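PDB 1ON3: methylmalonyl-CoA carboxyltransferase 12S subunit from Propionibacterium freudenreichii, which transfers the carboxyl group of methylmalonyl-CoA to the biotin of the 1.3S subunit, yielding propanoyl-CoA, and forms the hexameric core of transcarboxylase. Local coordinates for residues E121-A126 against F159-L164; T189-M194 against I234-E239; L316-A321 against S347-E352; C341-A346 against V377-G382; F356-N361 against S396-P401. One frame throughout, in Å; residues are numbered along the deposited sequence.

In the fold
The chain holds two related crotonase-like halves, each built on a mixed seven-stranded sheet. In the first half, interaction 1 closes a loop between helices 113-129 and 147-164, with strand 133-139 lying between them in sequence, and interaction 2 then pairs strand 191-195 with the last strand of that sheet, 236-238. The other three contacts belong to the second half and share helix 344-359: its start in interaction 4, its middle in interaction 3 and its end in interaction 5. Interaction 3 precedes 5 in series, whereas interaction 4 crosses both. The halves meet where His235 of interaction 2 bonds to Glu352 of interaction 3 and Phe191 packs on Phe320 and Phe356.

Interaction 1: residues E121-A126 against F159-L164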
# COMPACT_ATOMS: atom_id res chain seq x y z
N GLU E 121 -2.11 -29.69 1.42
CA GLU E 121 -1.24 -29.17 2.46
C GLU E 121 0.16 -28.94 1.90
O GLU E 121 0.82 -27.96 2.24
CB GLU E 121 -1.26 -30.11 3.68
CG GLU E 121 -2.30 -29.66 4.72
CD GLU E 121 -2.81 -30.78 5.62
OE1 GLU E 121 -2.04 -31.74 5.89
OE2 GLU E 121 -3.98 -30.70 6.06
N THR E 122 0.60 -29.82 1.02
CA THR E 122 1.92 -29.68 0.41
C THR E 122 1.93 -28.49 -0.54
O THR E 122 2.92 -27.77 -0.63
CB THR E 122 2.32 -30.96 -0.36
OG1 THR E 122 2.30 -32.07 0.54
CG2 THR E 122 3.72 -30.82 -0.93
N MET E 123 0.82 -28.28 -1.24
CA MET E 123 0.71 -27.13 -2.14
C MET E 123 0.73 -25.83 -1.33
O MET E 123 1.34 -24.83 -1.73
CB MET E 123 -0.60 -27.23 -2.94
CG MET E 123 -0.61 -28.38 -3.94
SD MET E 123 -2.23 -28.60 -4.67
CE MET E 123 -2.41 -27.05 -5.61
N GLU E 124 0.03 -25.83 -0.19
CA GLU E 124 -0.00 -24.65 0.67
C GLU E 124 1.40 -24.36 1.19
O GLU E 124 1.74 -23.20 1.40
CB GLU E 124 -0.95 -24.83 1.87
CG GLU E 124 -2.44 -24.94 1.51
CD GLU E 124 -3.10 -23.62 1.08
OE1 GLU E 124 -4.31 -23.66 0.77
OE2 GLU E 124 -2.43 -22.56 1.07
N GLN E 125 2.19 -25.40 1.43
CA GLN E 125 3.56 -25.20 1.90
C GLN E 125 4.42 -24.61 0.77
O GLN E 125 5.31 -23.79 1.03
CB GLN E 125 4.19 -26.50 2.39
CG GLN E 125 3.39 -27.21 3.49
CD GLN E 125 2.99 -26.29 4.63
OE1 GLN E 125 3.83 -25.80 5.38
NE2 GLN E 125 1.68 -26.05 4.76
N ALA E 126 4.19 -25.04 -0.46
CA ALA E 126 4.95 -24.48 -1.59
C ALA E 126 4.64 -22.99 -1.70
O ALA E 126 5.53 -22.17 -1.94
CB ALA E 126 4.59 -25.19 -2.91
N PHE E 159 -9.23 -25.74 -6.11
CA PHE E 159 -9.17 -24.39 -5.57
C PHE E 159 -7.72 -24.02 -5.24
O PHE E 159 -7.30 -22.89 -5.44
CB PHE E 159 -10.04 -24.28 -4.32
CG PHE E 159 -10.14 -22.88 -3.76
CD1 PHE E 159 -9.21 -22.42 -2.83
CD2 PHE E 159 -11.16 -22.03 -4.18
CE1 PHE E 159 -9.30 -21.13 -2.31
CE2 PHE E 159 -11.26 -20.73 -3.67
CZ PHE E 159 -10.33 -20.27 -2.73
N ALA E 160 -6.97 -25.00 -4.73
CA ALA E 160 -5.57 -24.78 -4.38
C ALA E 160 -4.71 -24.54 -5.63
O ALA E 160 -3.81 -23.69 -5.63
CB ALA E 160 -5.03 -25.99 -3.57
N ASN E 161 -4.99 -25.28 -6.71
CA ASN E 161 -4.23 -25.11 -7.96
C ASN E 161 -4.41 -23.67 -8.43
O ASN E 161 -3.45 -23.03 -8.87
CB ASN E 161 -4.74 -26.04 -9.07
CG ASN E 161 -4.27 -27.48 -8.92
OD1 ASN E 161 -5.08 -28.40 -8.95
ND2 ASN E 161 -2.95 -27.68 -8.78
N VAL E 162 -5.64 -23.18 -8.35
CA VAL E 162 -5.94 -21.82 -8.77
C VAL E 162 -5.29 -20.82 -7.82
O VAL E 162 -4.78 -19.78 -8.24
CB VAL E 162 -7.48 -21.58 -8.85
CG1 VAL E 162 -7.77 -20.11 -9.20
CG2 VAL E 162 -8.09 -22.50 -9.92
N LYS E 163 -5.30 -21.12 -6.53
CA LYS E 163 -4.68 -20.22 -5.56
C LYS E 163 -3.18 -20.05 -5.88
O LYS E 163 -2.66 -18.94 -5.87
CB LYS E 163 -4.87 -20.77 -4.14
CG LYS E 163 -4.38 -19.88 -3.02
CD LYS E 163 -4.67 -20.56 -1.68
CE LYS E 163 -4.27 -19.70 -0.49
NZ LYS E 163 -4.37 -20.46 0.80
N LEU E 164 -2.50 -21.16 -6.19
CA LEU E 164 -1.07 -21.12 -6.52
C LEU E 164 -0.78 -20.58 -7.92
O LEU E 164 0.34 -20.19 -8.23
CB LEU E 164 -0.45 -22.52 -6.42
CG LEU E 164 0.11 -23.01 -5.07
CD1 LEU E 164 -1.01 -23.11 -4.01
CD2 LEU E 164 0.76 -24.39 -5.27
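Two nearly parallel helices of the N-terminal crotonase-like half pack here, 113-129 and 147-164, with Met123 reaching across to Ala160, Asn161 and Leu164. The axes of the short segments run 10.1 Å apart at an angle of 9°. The Met123 chain bends at its last torsion (chi3 66°), which lays CE against Ala160 CB at 3.5 Å; the same methyl lies 3.3 Å from Asn161 ND2, while Asn161 OD1 is bonded to Ser185. Leu164 packs beside it, its CD2 3.9 Å from Met123 CB and 3.6 Å from Met123 O. The two helices are joined in sequence through strand 133-139, and Met123 and Leu164 both also touch Gln170 of strand 170-175 in the same sheet. A salt bridge flanks this apolar seam: the extended Lys163 chain crosses Glu124 at about a right angle and brings NZ to the syn lone pair of Glu124 OE2 at 2.9 Å, with a weak second bond to Glu124 OE1. Beyond it, Lys163 O accepts from Lys516 of a second subunit.

Interaction 2: residues T189-M194 against I234-E239; sequences TDFIIM and IHFVAE
Backbone hydrogen bonds join Ile192 and Met194 to the 234-239 segment as parallel strands, 236-238 ending the N-terminal half's sheet within this chain, Ile193 pairing with Phe236 and Met194 with Val237. Met194 N donates to Phe236 O (3.0 Å) and Ala238 N to Met194 O (2.9 Å). At the start of the ladder Ile192 O takes two donors in its carbonyl plane, His235 N at 2.9 Å and Phe236 N at 3.2 Å.

A side chain supplies a further bond: His235 ND1 accepts from Ile192 N at 2.9 Å, nearly straight at 169° although the donor is tilted from the imidazole plane. Among the rings, Phe191 turns its edge to the face of His235 in a T-shaped pair, planes at 74°, and Phe191 CA makes a CH-pi contact with the imidazole. Phe191 CD2 comes to the edge of the Phe236 ring.

Apolar contacts lie on both sides. Ile193 CG1 lies against Phe236 CD1 on one; on Met194's side, Ile192 CG2 and Ile234 CG2 meet tightly at 3.5 Å, and Ile234 CD1 rests against Met194 CB. Because ND1 accepts a hydrogen bond and NE2 bonds Glu352, His235 is probably neutral with its proton on NE2, polarised by that carboxylate.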
# COMPACT_ATOMS: atom_id res chain seq x y z
N THR E 189 -2.66 -26.63 -13.56
CA THR E 189 -1.25 -26.40 -13.25
C THR E 189 -0.73 -25.66 -14.49
O THR E 189 -1.51 -25.35 -15.39
CB THR E 189 -0.43 -27.71 -13.08
OG1 THR E 189 -0.41 -28.45 -14.31
CG2 THR E 189 -1.04 -28.59 -11.94
N ASP E 190 0.57 -25.39 -14.56
CA ASP E 190 1.05 -24.66 -15.73
C ASP E 190 1.48 -25.51 -16.92
O ASP E 190 1.21 -25.15 -18.07
CB ASP E 190 2.20 -23.75 -15.33
CG ASP E 190 1.80 -22.77 -14.27
OD1 ASP E 190 2.43 -22.78 -13.20
OD2 ASP E 190 0.84 -22.00 -14.50
N PHE E 191 2.16 -26.62 -16.64
CA PHE E 191 2.63 -27.52 -17.68
C PHE E 191 2.31 -28.96 -17.40
O PHE E 191 2.51 -29.44 -16.29
CB PHE E 191 4.14 -27.41 -17.86
CG PHE E 191 4.60 -26.05 -18.27
CD1 PHE E 191 5.00 -25.12 -17.31
CD2 PHE E 191 4.57 -25.67 -19.60
CE1 PHE E 191 5.37 -23.82 -17.68
CE2 PHE E 191 4.93 -24.38 -19.98
CZ PHE E 191 5.33 -23.46 -19.02
N ILE E 192 1.83 -29.67 -18.43
CA ILE E 192 1.55 -31.09 -18.28
C ILE E 192 2.54 -31.91 -19.12
O ILE E 192 2.63 -31.70 -20.33
CB ILE E 192 0.14 -31.48 -18.76
CG1 ILE E 192 -0.92 -30.78 -17.90
CG2 ILE E 192 -0.03 -33.00 -18.68
CD1 ILE E 192 -2.36 -30.99 -18.42
N ILE E 193 3.28 -32.81 -18.47
CA ILE E 193 4.22 -33.71 -19.14
C ILE E 193 3.51 -35.05 -19.02
O ILE E 193 3.19 -35.48 -17.92
CB ILE E 193 5.57 -33.83 -18.40
CG1 ILE E 193 6.28 -32.48 -18.39
CG2 ILE E 193 6.45 -34.85 -19.10
CD1 ILE E 193 7.36 -32.40 -17.32
N MET E 194 3.28 -35.70 -20.16
CA MET E 194 2.57 -36.98 -20.19
C MET E 194 3.42 -38.07 -20.83
O MET E 194 3.94 -37.88 -21.93
CB MET E 194 1.28 -36.77 -20.98
CG MET E 194 0.19 -37.74 -20.71
SD MET E 194 -1.37 -37.22 -21.47
CE MET E 194 -2.17 -38.83 -21.45
N ILE E 234 -1.87 -30.83 -23.45
CA ILE E 234 -0.58 -31.02 -22.79
C ILE E 234 0.59 -30.32 -23.43
O ILE E 234 0.53 -29.89 -24.58
CB ILE E 234 -0.23 -32.52 -22.63
CG1 ILE E 234 -0.02 -33.15 -24.01
CG2 ILE E 234 -1.37 -33.22 -21.87
CD1 ILE E 234 0.51 -34.58 -23.96
N HIS E 235 1.70 -30.25 -22.69
CA HIS E 235 2.85 -29.51 -23.17
C HIS E 235 4.07 -30.27 -23.61
O HIS E 235 4.85 -29.75 -24.41
CB HIS E 235 3.23 -28.48 -22.10
CG HIS E 235 2.08 -27.64 -21.65
ND1 HIS E 235 1.11 -28.12 -20.80
CD2 HIS E 235 1.69 -26.39 -22.00
CE1 HIS E 235 0.17 -27.20 -20.64
NE2 HIS E 235 0.50 -26.14 -21.36
N PHE E 236 4.23 -31.48 -23.09
CA PHE E 236 5.36 -32.32 -23.45
C PHE E 236 4.97 -33.78 -23.48
O PHE E 236 4.21 -34.24 -22.62
CB PHE E 236 6.52 -32.17 -22.43
CG PHE E 236 6.99 -30.75 -22.25
CD1 PHE E 236 6.43 -29.93 -21.29
CD2 PHE E 236 7.97 -30.22 -23.09
CE1 PHE E 236 6.82 -28.59 -21.16
CE2 PHE E 236 8.37 -28.90 -22.98
CZ PHE E 236 7.80 -28.08 -22.01
N VAL E 237 5.47 -34.50 -24.49
CA VAL E 237 5.24 -35.93 -24.56
C VAL E 237 6.57 -36.55 -24.19
O VAL E 237 7.60 -36.14 -24.71
CB VAL E 237 4.85 -36.41 -25.98
CG1 VAL E 237 4.85 -37.94 -26.03
CG2 VAL E 237 3.47 -35.91 -26.33
N ALA E 238 6.54 -37.51 -23.27
CA ALA E 238 7.73 -38.19 -22.81
C ALA E 238 7.61 -39.69 -23.09
O ALA E 238 6.54 -40.27 -22.91
CB ALA E 238 7.91 -37.96 -21.32
N GLU E 239 8.70 -40.31 -23.53
CA GLU E 239 8.67 -41.74 -23.82
C GLU E 239 8.32 -42.58 -22.59
O GLU E 239 7.49 -43.49 -22.66
CB GLU E 239 10.01 -42.21 -24.37
CG GLU E 239 10.13 -42.13 -25.88
CD GLU E 239 9.13 -43.02 -26.58
OE1 GLU E 239 9.10 -44.23 -26.29
OE2 GLU E 239 8.38 -42.50 -27.44

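Interaction 3: residues L316-A321 against S347-E352; sequences LVTAFA and SDKAAE
Within residues 347-352 of helix 344-359, Lys349 and Ala350 touch strand 316-323. Lys349 comes first: with CG opposite the backbone N (chi1 179°) and every later torsion extended, its chain runs straight past Thr318, CE lying 3.3 Å from Thr318 OG1. NZ then meets Leu316 O head-on at 2.7 Å and also donates to a water, 2.8 Å away, that accepts from Thr318 N. Tyr312 O and Lys309 O take further bonds from this buried ammonium, so carbonyl oxygens gather round it. A methionine in place of Lys349 would probably leave Leu316 O and the other carbonyls without their shared donor. A second water links Lys349 O to Thr318 OG1. Next in sequence, Ala350 sets its CB 4.0 Å from Leu316 CD2, and its CA lies near Thr318 CG2. The helix thus lies along the strand, the segment axes 8.7 Å apart at 23°, on the sheet of the C-terminal half; Ala350 also touches Met391 of helix 384-397, while strands 305-308 and 326-333 border strand 316-323.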
# COMPACT_ATOMS: atom_id res chain seq x y z
N LEU E 316 2.81 -22.55 -35.40
CA LEU E 316 3.36 -21.57 -34.47
C LEU E 316 4.26 -22.26 -33.45
O LEU E 316 3.88 -23.27 -32.86
CB LEU E 316 2.26 -20.81 -33.72
CG LEU E 316 2.91 -19.75 -32.81
CD1 LEU E 316 2.34 -18.40 -33.11
CD2 LEU E 316 2.76 -20.13 -31.35
N VAL E 317 5.44 -21.72 -33.25
CA VAL E 317 6.40 -22.29 -32.30
C VAL E 317 6.46 -21.48 -31.01
O VAL E 317 6.47 -20.26 -31.05
CB VAL E 317 7.83 -22.31 -32.92
CG1 VAL E 317 8.85 -22.67 -31.87
CG2 VAL E 317 7.89 -23.30 -34.08
N THR E 318 6.48 -22.17 -29.86
CA THR E 318 6.61 -21.52 -28.55
C THR E 318 7.72 -22.33 -27.89
O THR E 318 7.62 -23.57 -27.79
CB THR E 318 5.33 -21.62 -27.68
OG1 THR E 318 4.84 -22.97 -27.66
CG2 THR E 318 4.25 -20.67 -28.21
N ALA E 319 8.78 -21.66 -27.45
CA ALA E 319 9.89 -22.37 -26.83
C ALA E 319 10.64 -21.55 -25.80
O ALA E 319 10.76 -20.33 -25.91
CB ALA E 319 10.87 -22.83 -27.92
N PHE E 320 11.16 -22.23 -24.79
CA PHE E 320 11.97 -21.56 -23.78
C PHE E 320 13.42 -21.64 -24.26
O PHE E 320 13.84 -22.65 -24.83
CB PHE E 320 11.87 -22.27 -22.43
CG PHE E 320 10.60 -22.00 -21.68
CD1 PHE E 320 9.74 -23.04 -21.33
CD2 PHE E 320 10.28 -20.70 -21.29
CE1 PHE E 320 8.58 -22.78 -20.59
CE2 PHE E 320 9.12 -20.44 -20.55
CZ PHE E 320 8.27 -21.48 -20.20
N ALA E 321 14.18 -20.58 -24.03
CA ALA E 321 15.57 -20.56 -24.42
C ALA E 321 16.27 -19.55 -23.55
O ALA E 321 15.68 -19.01 -22.61
CB ALA E 321 15.71 -20.16 -25.87
N SER E 347 -3.53 -19.71 -31.73
CA SER E 347 -3.84 -18.55 -30.87
C SER E 347 -3.84 -18.96 -29.39
O SER E 347 -3.32 -18.23 -28.53
CB SER E 347 -5.22 -17.96 -31.24
OG SER E 347 -5.19 -17.42 -32.55
N ASP E 348 -4.45 -20.12 -29.10
CA ASP E 348 -4.49 -20.64 -27.73
C ASP E 348 -3.07 -20.97 -27.27
O ASP E 348 -2.66 -20.63 -26.15
CB ASP E 348 -5.31 -21.94 -27.64
CG ASP E 348 -6.81 -21.71 -27.61
OD1 ASP E 348 -7.27 -20.64 -27.17
OD2 ASP E 348 -7.54 -22.64 -28.00
N LYS E 349 -2.32 -21.67 -28.13
CA LYS E 349 -0.94 -22.07 -27.84
C LYS E 349 -0.08 -20.86 -27.49
O LYS E 349 0.66 -20.86 -26.51
CB LYS E 349 -0.34 -22.79 -29.05
CG LYS E 349 1.11 -23.24 -28.89
CD LYS E 349 1.59 -23.98 -30.13
CE LYS E 349 3.03 -24.46 -30.02
NZ LYS E 349 3.43 -25.32 -31.19
N ALA E 350 -0.21 -19.81 -28.30
CA ALA E 350 0.57 -18.60 -28.07
C ALA E 350 0.15 -17.86 -26.81
O ALA E 350 0.98 -17.51 -25.97
CB ALA E 350 0.45 -17.67 -29.29
N ALA E 351 -1.15 -17.62 -26.68
CA ALA E 351 -1.69 -16.87 -25.54
C ALA E 351 -1.34 -17.49 -24.18
O ALA E 351 -0.96 -16.77 -23.26
CB ALA E 351 -3.22 -16.73 -25.68
N GLU E 352 -1.48 -18.81 -24.06
CA GLU E 352 -1.19 -19.49 -22.80
C GLU E 352 0.29 -19.29 -22.45
O GLU E 352 0.62 -18.96 -21.31
CB GLU E 352 -1.48 -20.99 -22.90
CG GLU E 352 -1.26 -21.75 -21.55
CD GLU E 352 -1.32 -23.27 -21.69
OE1 GLU E 352 -0.68 -23.82 -22.62
OE2 GLU E 352 -2.00 -23.92 -20.88
O HOH W 1 6.00 -25.15 -30.18
O HOH W 2 2.51 -23.10 -25.81

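Interaction 4: residues C341-A346 against V377-G382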
# COMPACT_ATOMS: atom_id res chain seq x y z
N CYS E 341 0.26 -19.23 -41.22
CA CYS E 341 -0.99 -18.60 -40.79
C CYS E 341 -1.28 -18.89 -39.32
O CYS E 341 -0.94 -19.96 -38.82
CB CYS E 341 -2.18 -19.15 -41.59
SG CYS E 341 -2.30 -18.58 -43.30
N LEU E 342 -1.88 -17.92 -38.64
CA LEU E 342 -2.29 -18.13 -37.25
C LEU E 342 -3.70 -18.69 -37.38
O LEU E 342 -4.39 -18.38 -38.35
CB LEU E 342 -2.33 -16.80 -36.47
CG LEU E 342 -0.96 -16.27 -36.01
CD1 LEU E 342 -1.12 -14.86 -35.43
CD2 LEU E 342 -0.38 -17.21 -34.97
N ASP E 343 -4.11 -19.56 -36.45
CA ASP E 343 -5.45 -20.13 -36.48
C ASP E 343 -5.95 -20.25 -35.04
O ASP E 343 -5.29 -19.79 -34.11
CB ASP E 343 -5.45 -21.50 -37.20
CG ASP E 343 -4.70 -22.61 -36.45
OD1 ASP E 343 -3.83 -22.31 -35.60
OD2 ASP E 343 -4.98 -23.80 -36.72
N ILE E 344 -7.13 -20.83 -34.86
CA ILE E 344 -7.68 -20.98 -33.51
C ILE E 344 -6.72 -21.68 -32.55
O ILE E 344 -6.45 -21.18 -31.46
CB ILE E 344 -9.02 -21.78 -33.56
CG1 ILE E 344 -10.09 -20.95 -34.26
CG2 ILE E 344 -9.46 -22.16 -32.15
CD1 ILE E 344 -11.38 -21.74 -34.62
N ASN E 345 -6.22 -22.85 -32.95
CA ASN E 345 -5.33 -23.60 -32.08
C ASN E 345 -4.01 -22.90 -31.76
O ASN E 345 -3.56 -22.94 -30.62
CB ASN E 345 -5.06 -25.00 -32.65
CG ASN E 345 -6.32 -25.87 -32.65
OD1 ASN E 345 -7.37 -25.47 -32.14
ND2 ASN E 345 -6.21 -27.07 -33.21
N ALA E 346 -3.40 -22.26 -32.76
CA ALA E 346 -2.14 -21.55 -32.52
C ALA E 346 -2.37 -20.34 -31.61
O ALA E 346 -1.51 -19.99 -30.81
CB ALA E 346 -1.52 -21.12 -33.84
N VAL E 377 -14.29 -21.61 -43.39
CA VAL E 377 -15.56 -21.52 -42.70
C VAL E 377 -15.43 -22.00 -41.26
O VAL E 377 -15.85 -21.31 -40.33
CB VAL E 377 -16.64 -22.36 -43.40
CG1 VAL E 377 -17.93 -22.34 -42.57
CG2 VAL E 377 -16.89 -21.83 -44.81
N GLN E 378 -14.85 -23.18 -41.07
CA GLN E 378 -14.69 -23.74 -39.72
C GLN E 378 -13.86 -22.86 -38.78
O GLN E 378 -14.04 -22.92 -37.56
CB GLN E 378 -14.10 -25.15 -39.78
CG GLN E 378 -15.07 -26.24 -40.29
CD GLN E 378 -16.48 -26.12 -39.71
OE1 GLN E 378 -16.66 -25.94 -38.50
NE2 GLN E 378 -17.49 -26.25 -40.57
N GLN E 379 -12.96 -22.06 -39.32
CA GLN E 379 -12.17 -21.17 -38.48
C GLN E 379 -13.10 -20.10 -37.92
O GLN E 379 -13.00 -19.71 -36.74
CB GLN E 379 -11.04 -20.54 -39.29
CG GLN E 379 -9.80 -21.46 -39.46
CD GLN E 379 -9.14 -21.78 -38.12
OE1 GLN E 379 -8.78 -20.87 -37.37
NE2 GLN E 379 -8.96 -23.06 -37.82
N GLU E 380 -14.02 -19.63 -38.75
CA GLU E 380 -14.98 -18.62 -38.33
C GLU E 380 -15.98 -19.25 -37.37
O GLU E 380 -16.25 -18.70 -36.29
CB GLU E 380 -15.76 -18.06 -39.53
CG GLU E 380 -14.90 -17.43 -40.61
CD GLU E 380 -14.09 -16.24 -40.12
OE1 GLU E 380 -14.61 -15.45 -39.29
OE2 GLU E 380 -12.93 -16.10 -40.57
N TYR E 381 -16.52 -20.39 -37.76
CA TYR E 381 -17.49 -21.12 -36.95
C TYR E 381 -16.89 -21.61 -35.64
O TYR E 381 -17.63 -21.87 -34.68
CB TYR E 381 -18.04 -22.32 -37.72
CG TYR E 381 -19.11 -21.95 -38.74
CD1 TYR E 381 -19.47 -20.62 -38.96
CD2 TYR E 381 -19.78 -22.94 -39.45
CE1 TYR E 381 -20.48 -20.28 -39.86
CE2 TYR E 381 -20.80 -22.61 -40.36
CZ TYR E 381 -21.14 -21.28 -40.56
OH TYR E 381 -22.14 -20.96 -41.45
N GLY E 382 -15.57 -21.76 -35.62
CA GLY E 382 -14.91 -22.23 -34.42
C GLY E 382 -14.57 -21.09 -33.47
O GLY E 382 -14.02 -21.33 -32.39
O HOH W 3 -7.31 -24.34 -35.48
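The backbones approach at Ile344 and Gln379, CA atoms 6.7 Å apart, where the first turn of helix 344-359 faces the short helix 377-381. Gln379 carries the polar link. Its chain bends at chi2 (-64°), turning the amide toward the helix start, and OE1 accepts from Ile344 N at 3.0 Å, in the amide plane and on a lone pair, with an angle of 152° at the hydrogen. The same oxygen lies 3.4 Å from Asp343 CB.

Asp343 is the N-cap residue: its OD1 takes Ala346 N from above the carboxylate plane at 2.9 Å. The carboxylate and the Gln379 amide are only 19° from parallel, and a water joins them, donating to Asp343 OD2 (2.7 Å) and accepting from Gln379 NE2 and Asn345 N. Side chains and water thereby satisfy the amides of Ile344, Asn345 and Ala346, which have no preceding turn of helix to bond to.

Ile344 and Gln379 slide past one another in opposite directions. Ile344 CD1 ends 3.5 Å from Gly382 C, where a beta-carbon on the glycine would clash with that methyl.

Ile344 and Gln379 both touch Ile384 of helix 384-397, so three helices converge at this surface site. On the far side of helix 377-381, Glu380 accepts from backbone amides of Ile202 and Thr203 in a second subunit, whose equivalents line the methylmalonic acid pocket.

Interaction 5: residues F356-N361 against S396-P401; sequences FCDSFN and SEATVP
Asp358, in the last turn of helix 344-359, reaches across to the chain that leaves helix 384-397. Its CB sits 4.0 Å from Ala398 CB. A chi1 of -175° swings CG away from the backbone N and carries the carboxylate over Ala398, with CG 3.5 Å from Ala398 CA. At the tip, OD2 takes two backbone donors: Thr399 N at 2.8 Å, from above the carboxylate plane, and Val400 N at 3.3 Å, nearly in line with the C-O bond. OD1 accepts from a water at 2.6 Å that also donates to Glu397 O at 2.7 Å, tying the carboxylate to the end of the neighbouring helix.

A second subunit adds to the grip: its Lys517 makes a salt bridge with OD2 and its His518 bonds to OD1, so this acid joins two chains and is likely to stay ionised. With an alanine here, the amides of Thr399 and Val400 would probably lose their acceptor and Lys517 of the second subunit its countercharge.

Beside the carboxylate, Val400 CG1 lies 3.6 Å from Asn361 CA. Asn361, with positive phi, is the C-prime residue of a Schellman motif that ends helix 344-359. Both helices thus finish side by side before their chains enter strands 364-370 and 402-407, adjacent and parallel in the sheet of the C-terminal half; Cys357 and Val400 both rest on Leu364 of the first.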
# COMPACT_ATOMS: atom_id res chain seq x y z
N PHE E 356 1.81 -17.21 -19.24
CA PHE E 356 2.68 -17.87 -18.27
C PHE E 356 4.00 -17.10 -18.09
O PHE E 356 4.42 -16.83 -16.97
CB PHE E 356 3.02 -19.30 -18.71
CG PHE E 356 3.99 -19.97 -17.78
CD1 PHE E 356 3.54 -20.51 -16.57
CD2 PHE E 356 5.36 -19.94 -18.04
CE1 PHE E 356 4.45 -21.00 -15.63
CE2 PHE E 356 6.27 -20.42 -17.11
CZ PHE E 356 5.81 -20.95 -15.90
N CYS E 357 4.66 -16.78 -19.21
CA CYS E 357 5.92 -16.06 -19.16
C CYS E 357 5.73 -14.76 -18.42
O CYS E 357 6.56 -14.40 -17.57
CB CYS E 357 6.48 -15.81 -20.57
SG CYS E 357 7.12 -17.31 -21.38
N ASP E 358 4.64 -14.06 -18.71
CA ASP E 358 4.39 -12.80 -18.03
C ASP E 358 4.26 -13.02 -16.52
O ASP E 358 4.83 -12.27 -15.73
CB ASP E 358 3.11 -12.13 -18.55
CG ASP E 358 2.89 -10.75 -17.94
OD1 ASP E 358 1.78 -10.50 -17.44
OD2 ASP E 358 3.83 -9.92 -17.97
N SER E 359 3.51 -14.05 -16.11
CA SER E 359 3.33 -14.33 -14.69
C SER E 359 4.63 -14.53 -13.95
O SER E 359 4.77 -14.10 -12.81
CB SER E 359 2.47 -15.57 -14.47
OG SER E 359 1.11 -15.28 -14.68
N PHE E 360 5.58 -15.20 -14.59
CA PHE E 360 6.85 -15.48 -13.93
C PHE E 360 8.07 -14.70 -14.39
O PHE E 360 9.20 -15.17 -14.31
CB PHE E 360 7.11 -16.98 -13.95
CG PHE E 360 6.15 -17.74 -13.10
CD1 PHE E 360 5.04 -18.36 -13.66
CD2 PHE E 360 6.30 -17.75 -11.71
CE1 PHE E 360 4.09 -18.98 -12.85
CE2 PHE E 360 5.34 -18.37 -10.89
CZ PHE E 360 4.23 -18.98 -11.47
N ASN E 361 7.81 -13.48 -14.87
CA ASN E 361 8.86 -12.55 -15.25
C ASN E 361 9.87 -12.97 -16.31
O ASN E 361 11.04 -12.58 -16.25
CB ASN E 361 9.59 -12.13 -13.98
CG ASN E 361 8.62 -11.85 -12.84
OD1 ASN E 361 7.72 -11.02 -12.96
ND2 ASN E 361 8.79 -12.56 -11.72
N SER E 396 -1.05 -7.50 -24.75
CA SER E 396 -1.40 -6.17 -24.23
C SER E 396 -1.36 -6.09 -22.70
O SER E 396 -1.08 -5.05 -22.14
CB SER E 396 -2.79 -5.72 -24.72
OG SER E 396 -2.86 -5.71 -26.14
N GLU E 397 -1.65 -7.20 -22.04
CA GLU E 397 -1.64 -7.22 -20.58
C GLU E 397 -0.22 -7.47 -20.04
O GLU E 397 0.12 -7.06 -18.94
CB GLU E 397 -2.56 -8.34 -20.06
CG GLU E 397 -2.65 -8.42 -18.55
CD GLU E 397 -3.39 -7.24 -17.93
OE1 GLU E 397 -3.38 -7.13 -16.69
OE2 GLU E 397 -3.98 -6.44 -18.68
N ALA E 398 0.60 -8.16 -20.82
CA ALA E 398 1.94 -8.49 -20.37
C ALA E 398 2.80 -7.27 -20.06
O ALA E 398 2.77 -6.27 -20.80
CB ALA E 398 2.64 -9.39 -21.40
N THR E 399 3.57 -7.35 -18.97
CA THR E 399 4.44 -6.25 -18.57
C THR E 399 5.93 -6.64 -18.59
O THR E 399 6.80 -5.80 -18.33
CB THR E 399 4.06 -5.71 -17.17
OG1 THR E 399 4.10 -6.78 -16.22
CG2 THR E 399 2.65 -5.10 -17.19
N VAL E 400 6.24 -7.89 -18.90
CA VAL E 400 7.64 -8.30 -18.98
C VAL E 400 8.20 -7.65 -20.25
O VAL E 400 7.44 -7.12 -21.07
CB VAL E 400 7.81 -9.84 -19.16
CG1 VAL E 400 7.43 -10.58 -17.88
CG2 VAL E 400 6.95 -10.34 -20.33
N PRO E 401 9.53 -7.64 -20.40
CA PRO E 401 10.12 -7.05 -21.60
C PRO E 401 9.56 -7.82 -22.80
O PRO E 401 9.44 -9.04 -22.76
CB PRO E 401 11.62 -7.32 -21.42
CG PRO E 401 11.78 -7.22 -19.92
CD PRO E 401 10.56 -7.96 -19.40
O HOH W 4 0.93 -8.19 -16.57